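Long-range contacts in Rv1989c (MbcT) (PDB 6FKG), which degrades NAD(+) by phosphorolysis as the toxin of a type II toxin-antitoxin pair, killing the cell unless its cognate antitoxin MbcA blocks the active site: residues 22-27 with 91-96; 97-102 with 165-170. All blocks are in the same frame, centred on the assembly; numbering follows the deposited sequence.

Interaction 1 of 2, residues 22-27 with 91-96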
# COMPACT_ATOMS: atom_id res chain seq x y z
N SER B 22 25.06 -29.92 35.76
CA SER B 22 25.85 -30.88 35.00
C SER B 22 25.07 -32.17 34.82
O SER B 22 24.48 -32.70 35.77
CB SER B 22 27.17 -31.17 35.71
OG SER B 22 27.82 -29.95 36.03
N GLU B 23 25.06 -32.67 33.60
CA GLU B 23 24.37 -33.92 33.31
C GLU B 23 24.82 -34.47 31.97
O GLU B 23 25.30 -33.72 31.11
CB GLU B 23 22.86 -33.70 33.31
CG GLU B 23 22.01 -34.92 33.01
CD GLU B 23 22.11 -36.00 34.07
OE1 GLU B 23 23.14 -36.72 34.12
OE2 GLU B 23 21.15 -36.14 34.86
N THR B 24 24.70 -35.78 31.81
CA THR B 24 24.82 -36.41 30.51
C THR B 24 23.48 -36.27 29.79
O THR B 24 22.45 -36.74 30.29
CB THR B 24 25.20 -37.89 30.63
OG1 THR B 24 26.49 -37.99 31.26
CG2 THR B 24 25.26 -38.52 29.26
N CYS B 25 23.48 -35.60 28.64
CA CYS B 25 22.25 -35.28 27.94
C CYS B 25 22.22 -35.88 26.54
O CYS B 25 23.21 -36.41 26.05
CB CYS B 25 22.04 -33.77 27.84
SG CYS B 25 21.80 -32.96 29.44
N TYR B 26 21.06 -35.76 25.90
CA TYR B 26 20.82 -36.43 24.64
C TYR B 26 20.11 -35.51 23.68
O TYR B 26 19.20 -34.76 24.04
CB TYR B 26 19.99 -37.71 24.86
CG TYR B 26 20.70 -38.68 25.76
CD1 TYR B 26 20.59 -38.59 27.15
CD2 TYR B 26 21.52 -39.67 25.24
CE1 TYR B 26 21.26 -39.47 27.98
CE2 TYR B 26 22.19 -40.55 26.05
CZ TYR B 26 22.05 -40.44 27.42
OH TYR B 26 22.72 -41.32 28.22
N ARG B 27 20.55 -35.58 22.43
CA ARG B 27 19.96 -34.80 21.37
C ARG B 27 19.85 -35.68 20.13
O ARG B 27 20.73 -36.49 19.90
CB ARG B 27 20.85 -33.59 21.08
CG ARG B 27 20.30 -32.74 20.00
CD ARG B 27 21.34 -31.78 19.44
NE ARG B 27 20.65 -30.92 18.50
CZ ARG B 27 21.25 -30.00 17.76
NH1 ARG B 27 22.57 -29.82 17.88
NH2 ARG B 27 20.53 -29.26 16.93
N LEU B 91 21.56 -40.24 17.24
CA LEU B 91 21.37 -39.90 18.63
C LEU B 91 22.72 -39.55 19.23
O LEU B 91 23.64 -40.38 19.26
CB LEU B 91 20.73 -41.07 19.40
CG LEU B 91 20.59 -40.84 20.91
CD1 LEU B 91 19.66 -39.68 21.23
CD2 LEU B 91 20.08 -42.12 21.56
N HIS B 92 22.83 -38.32 19.72
CA HIS B 92 24.06 -37.79 20.29
C HIS B 92 24.02 -37.74 21.79
O HIS B 92 23.09 -37.20 22.38
CB HIS B 92 24.31 -36.38 19.76
CG HIS B 92 24.18 -36.28 18.28
ND1 HIS B 92 25.08 -36.85 17.42
CD2 HIS B 92 23.24 -35.68 17.51
CE1 HIS B 92 24.71 -36.60 16.17
NE2 HIS B 92 23.60 -35.89 16.20
N THR B 93 25.05 -38.30 22.40
CA THR B 93 25.24 -38.24 23.83
C THR B 93 26.19 -37.09 24.11
O THR B 93 27.32 -37.10 23.63
CB THR B 93 25.83 -39.54 24.37
OG1 THR B 93 24.97 -40.63 24.01
CG2 THR B 93 25.98 -39.48 25.88
N ILE B 94 25.72 -36.10 24.85
CA ILE B 94 26.47 -34.86 25.06
C ILE B 94 26.54 -34.56 26.54
O ILE B 94 25.53 -34.33 27.20
CB ILE B 94 25.83 -33.67 24.32
CG1 ILE B 94 25.83 -33.94 22.80
CG2 ILE B 94 26.56 -32.36 24.65
CD1 ILE B 94 24.89 -33.04 21.99
N ASP B 95 27.76 -34.59 27.08
CA ASP B 95 28.00 -34.24 28.47
C ASP B 95 27.95 -32.73 28.66
O ASP B 95 28.64 -31.97 27.96
CB ASP B 95 29.34 -34.79 28.95
CG ASP B 95 29.31 -36.27 29.26
OD1 ASP B 95 28.20 -36.83 29.43
OD2 ASP B 95 30.39 -36.88 29.36
N VAL B 96 27.14 -32.29 29.62
CA VAL B 96 27.02 -30.87 29.95
C VAL B 96 27.64 -30.62 31.32
O VAL B 96 27.31 -31.32 32.28
CB VAL B 96 25.54 -30.42 29.94
CG1 VAL B 96 25.41 -28.95 30.35
CG2 VAL B 96 24.91 -30.68 28.58

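Interaction 2 of 2, residues 97-102 with 165-170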
# COMPACT_ATOMS: atom_id res chain seq x y z
N THR B 97 28.52 -29.63 31.41
CA THR B 97 29.25 -29.37 32.65
C THR B 97 29.11 -27.93 33.13
O THR B 97 29.44 -26.99 32.40
CB THR B 97 30.75 -29.69 32.50
OG1 THR B 97 30.90 -31.04 32.05
CG2 THR B 97 31.50 -29.50 33.83
N ASP B 98 28.61 -27.79 34.35
CA ASP B 98 28.46 -26.50 35.03
C ASP B 98 27.79 -25.41 34.19
O ASP B 98 28.20 -24.25 34.24
CB ASP B 98 29.83 -26.01 35.51
CG ASP B 98 30.46 -26.96 36.51
OD1 ASP B 98 29.71 -27.52 37.34
OD2 ASP B 98 31.69 -27.13 36.48
N LEU B 99 26.74 -25.78 33.45
CA LEU B 99 26.01 -24.81 32.64
C LEU B 99 25.16 -23.93 33.54
O LEU B 99 24.39 -24.43 34.37
CB LEU B 99 25.14 -25.51 31.59
CG LEU B 99 24.77 -24.73 30.33
CD1 LEU B 99 26.01 -24.50 29.49
CD2 LEU B 99 23.69 -25.44 29.52
N ALA B 100 25.32 -22.61 33.40
CA ALA B 100 24.57 -21.65 34.21
C ALA B 100 23.19 -21.47 33.61
O ALA B 100 23.03 -20.76 32.62
CB ALA B 100 25.31 -20.30 34.29
N VAL B 101 22.19 -22.12 34.20
CA VAL B 101 20.88 -22.17 33.58
C VAL B 101 19.78 -21.62 34.48
O VAL B 101 19.83 -21.74 35.70
CB VAL B 101 20.52 -23.63 33.19
CG1 VAL B 101 21.54 -24.17 32.20
CG2 VAL B 101 20.46 -24.51 34.44
N LEU B 102 18.78 -21.01 33.85
CA LEU B 102 17.54 -20.67 34.53
C LEU B 102 16.79 -21.97 34.84
O LEU B 102 16.43 -22.71 33.93
CB LEU B 102 16.68 -19.75 33.66
CG LEU B 102 15.35 -19.32 34.27
CD1 LEU B 102 15.55 -18.43 35.50
CD2 LEU B 102 14.53 -18.59 33.21
N GLY B 165 34.61 -27.02 26.63
CA GLY B 165 34.26 -28.29 27.22
C GLY B 165 33.04 -28.32 28.12
O GLY B 165 32.81 -29.32 28.80
N GLN B 166 32.27 -27.23 28.14
CA GLN B 166 31.00 -27.21 28.88
C GLN B 166 29.99 -28.12 28.20
O GLN B 166 29.16 -28.75 28.86
CB GLN B 166 30.45 -25.79 28.99
CG GLN B 166 31.10 -24.96 30.08
CD GLN B 166 30.24 -23.78 30.51
OE1 GLN B 166 30.35 -22.69 29.95
NE2 GLN B 166 29.36 -24.01 31.49
N LEU B 167 30.07 -28.18 26.88
CA LEU B 167 29.33 -29.18 26.12
C LEU B 167 30.35 -30.06 25.41
O LEU B 167 31.20 -29.57 24.69
CB LEU B 167 28.38 -28.53 25.11
CG LEU B 167 26.93 -28.29 25.49
CD1 LEU B 167 26.82 -27.43 26.73
CD2 LEU B 167 26.24 -27.61 24.32
N GLN B 168 30.27 -31.37 25.63
CA GLN B 168 31.21 -32.29 25.02
C GLN B 168 30.50 -33.48 24.41
O GLN B 168 29.83 -34.24 25.12
CB GLN B 168 32.24 -32.78 26.04
CG GLN B 168 33.20 -31.69 26.52
CD GLN B 168 34.09 -32.16 27.65
OE1 GLN B 168 33.62 -32.69 28.65
NE2 GLN B 168 35.40 -31.96 27.49
N LEU B 169 30.63 -33.63 23.09
CA LEU B 169 30.04 -34.76 22.39
C LEU B 169 30.79 -36.03 22.77
O LEU B 169 32.00 -36.11 22.59
CB LEU B 169 30.10 -34.56 20.87
CG LEU B 169 29.53 -35.69 20.04
CD1 LEU B 169 28.03 -35.84 20.30
CD2 LEU B 169 29.82 -35.47 18.55
N ARG B 170 30.07 -37.01 23.32
CA ARG B 170 30.69 -38.26 23.79
C ARG B 170 30.51 -39.37 22.78
O ARG B 170 31.38 -40.21 22.61
CB ARG B 170 30.10 -38.70 25.13
CG ARG B 170 30.47 -37.82 26.31
CD ARG B 170 31.93 -37.39 26.23
NE ARG B 170 32.48 -37.13 27.56
CZ ARG B 170 33.49 -36.30 27.81
NH1 ARG B 170 34.06 -35.62 26.82
NH2 ARG B 170 33.92 -36.14 29.05
O HOH W 1 30.93 -31.29 29.46

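Interaction 1 of 2, residues 22-27 with 91-96
Arg27 and His92 face each other as a hydrogen-bonded pair of two antiparallel strands. His92 N gives a bond to Arg27 O at 2.8 Å, and Arg27 N returns one to His92 O. Cys25 with Ile94 and Glu23 with Val96 repeat this double bond further along, so six backbone bonds join the strands.

Arg27 and Val96 have the largest areas buried here. Arg27 CB packs on Ile94 CD1 at 4.2 Å. CG lies anti to the backbone N (chi1 -180°) and the rest of the chain is extended, which carries the guanidinium group away from segment 91-96. There it bonds to Ala35 O and Ser37 O, and to Glu111 O of the MbcA chain. Val96 points its CG2 at Cys25 SG, 4.0 Å away, on the face that also holds Arg27 and His92.

Tyr26 stands on the other face, beside Thr93 and pointing the same way. Its CE2 lies 3.4 Å from Thr93 OG1, and Leu91 CD1 reaches its CB. Next to it, Thr24 OG1 donates to Asp95 OD1 at 2.8 Å, on the syn side but 32° out of the carboxylate plane. The CG2 methyl groups of Thr24 and Thr93 meet at 3.6 Å.

The pair belongs to the mixed sheet of the RES domain. Strand 167-174 flanks 91-96 on its far side. Cys25, Arg27 and Ile94 pack on strand 56-60, while Tyr26 and Leu91 lean on helix 63-76.

Interaction 2 of 2, residues 97-102 with 165-170
Gln166 meets Thr97 through both its backbone and its side chain. Thr97 N donates to Gln166 O at 2.8 Å. In return, the side-chain amide of Gln166 gives NE2 to Thr97 O at 3.1 Å. This second bond is nearly straight. Thr97 O lies only 2° out of the amide plane, so the amide is turned flat to its acceptor.

The torsions explain the reach. CG of Gln166 sits beside its own backbone N (chi1 -80°), and the chain is then extended. The side chain thus runs past Thr97 O, with Gln166 CG 3.5 Å from that oxygen, and brings NE2 close to the corner at Asp98. OE1 is held separately, by Gln141 NE2 and Arg163 N.

Leu99 swings its CG away from the backbone N (chi1 -155°). Its CD1 comes to 3.9 Å from Gln166 NE2 and to 4.1 Å from Leu167 CD1. Strand 150-156 adds Val155 to both leucines.

Thr97 OG1 is linked to Gly165 O through a water. The water lies between Thr97 OG1 (2.6 Å) and Gly165 O (2.8 Å), and probably donates to the latter.

Asp98 and Leu99 form a G1 beta bulge opposite Trp21. The chain turns a corner here, and the side chain of Gln166 stands in for a strand partner. The chemistry is therefore mainly polar: a buried amide is bonded through both NE2 and OE1 beside the corner, and the leucine contact is a small apolar addition.

Overall arrangement
Both contacts use strand 89-103, in series along the chain. Interaction 1 pairs it with strand 19-30. Interaction 2 joins its corner to the start of strand 167-174. The three strands lie in one sheet with 89-103 in the middle. The centres are 9 Å apart, and both contacts are partly buried. Interaction 1 is regular backbone pairing with a buried face and a more open one. Interaction 2 is smaller and relies on a glutamine side chain and a water where regular pairing stops. They touch directly: Arg170 NE forms a salt bridge with Asp95 OD2. The other carboxylate oxygen of Asp95, OD1, accepts the bond from Thr24 in interaction 1.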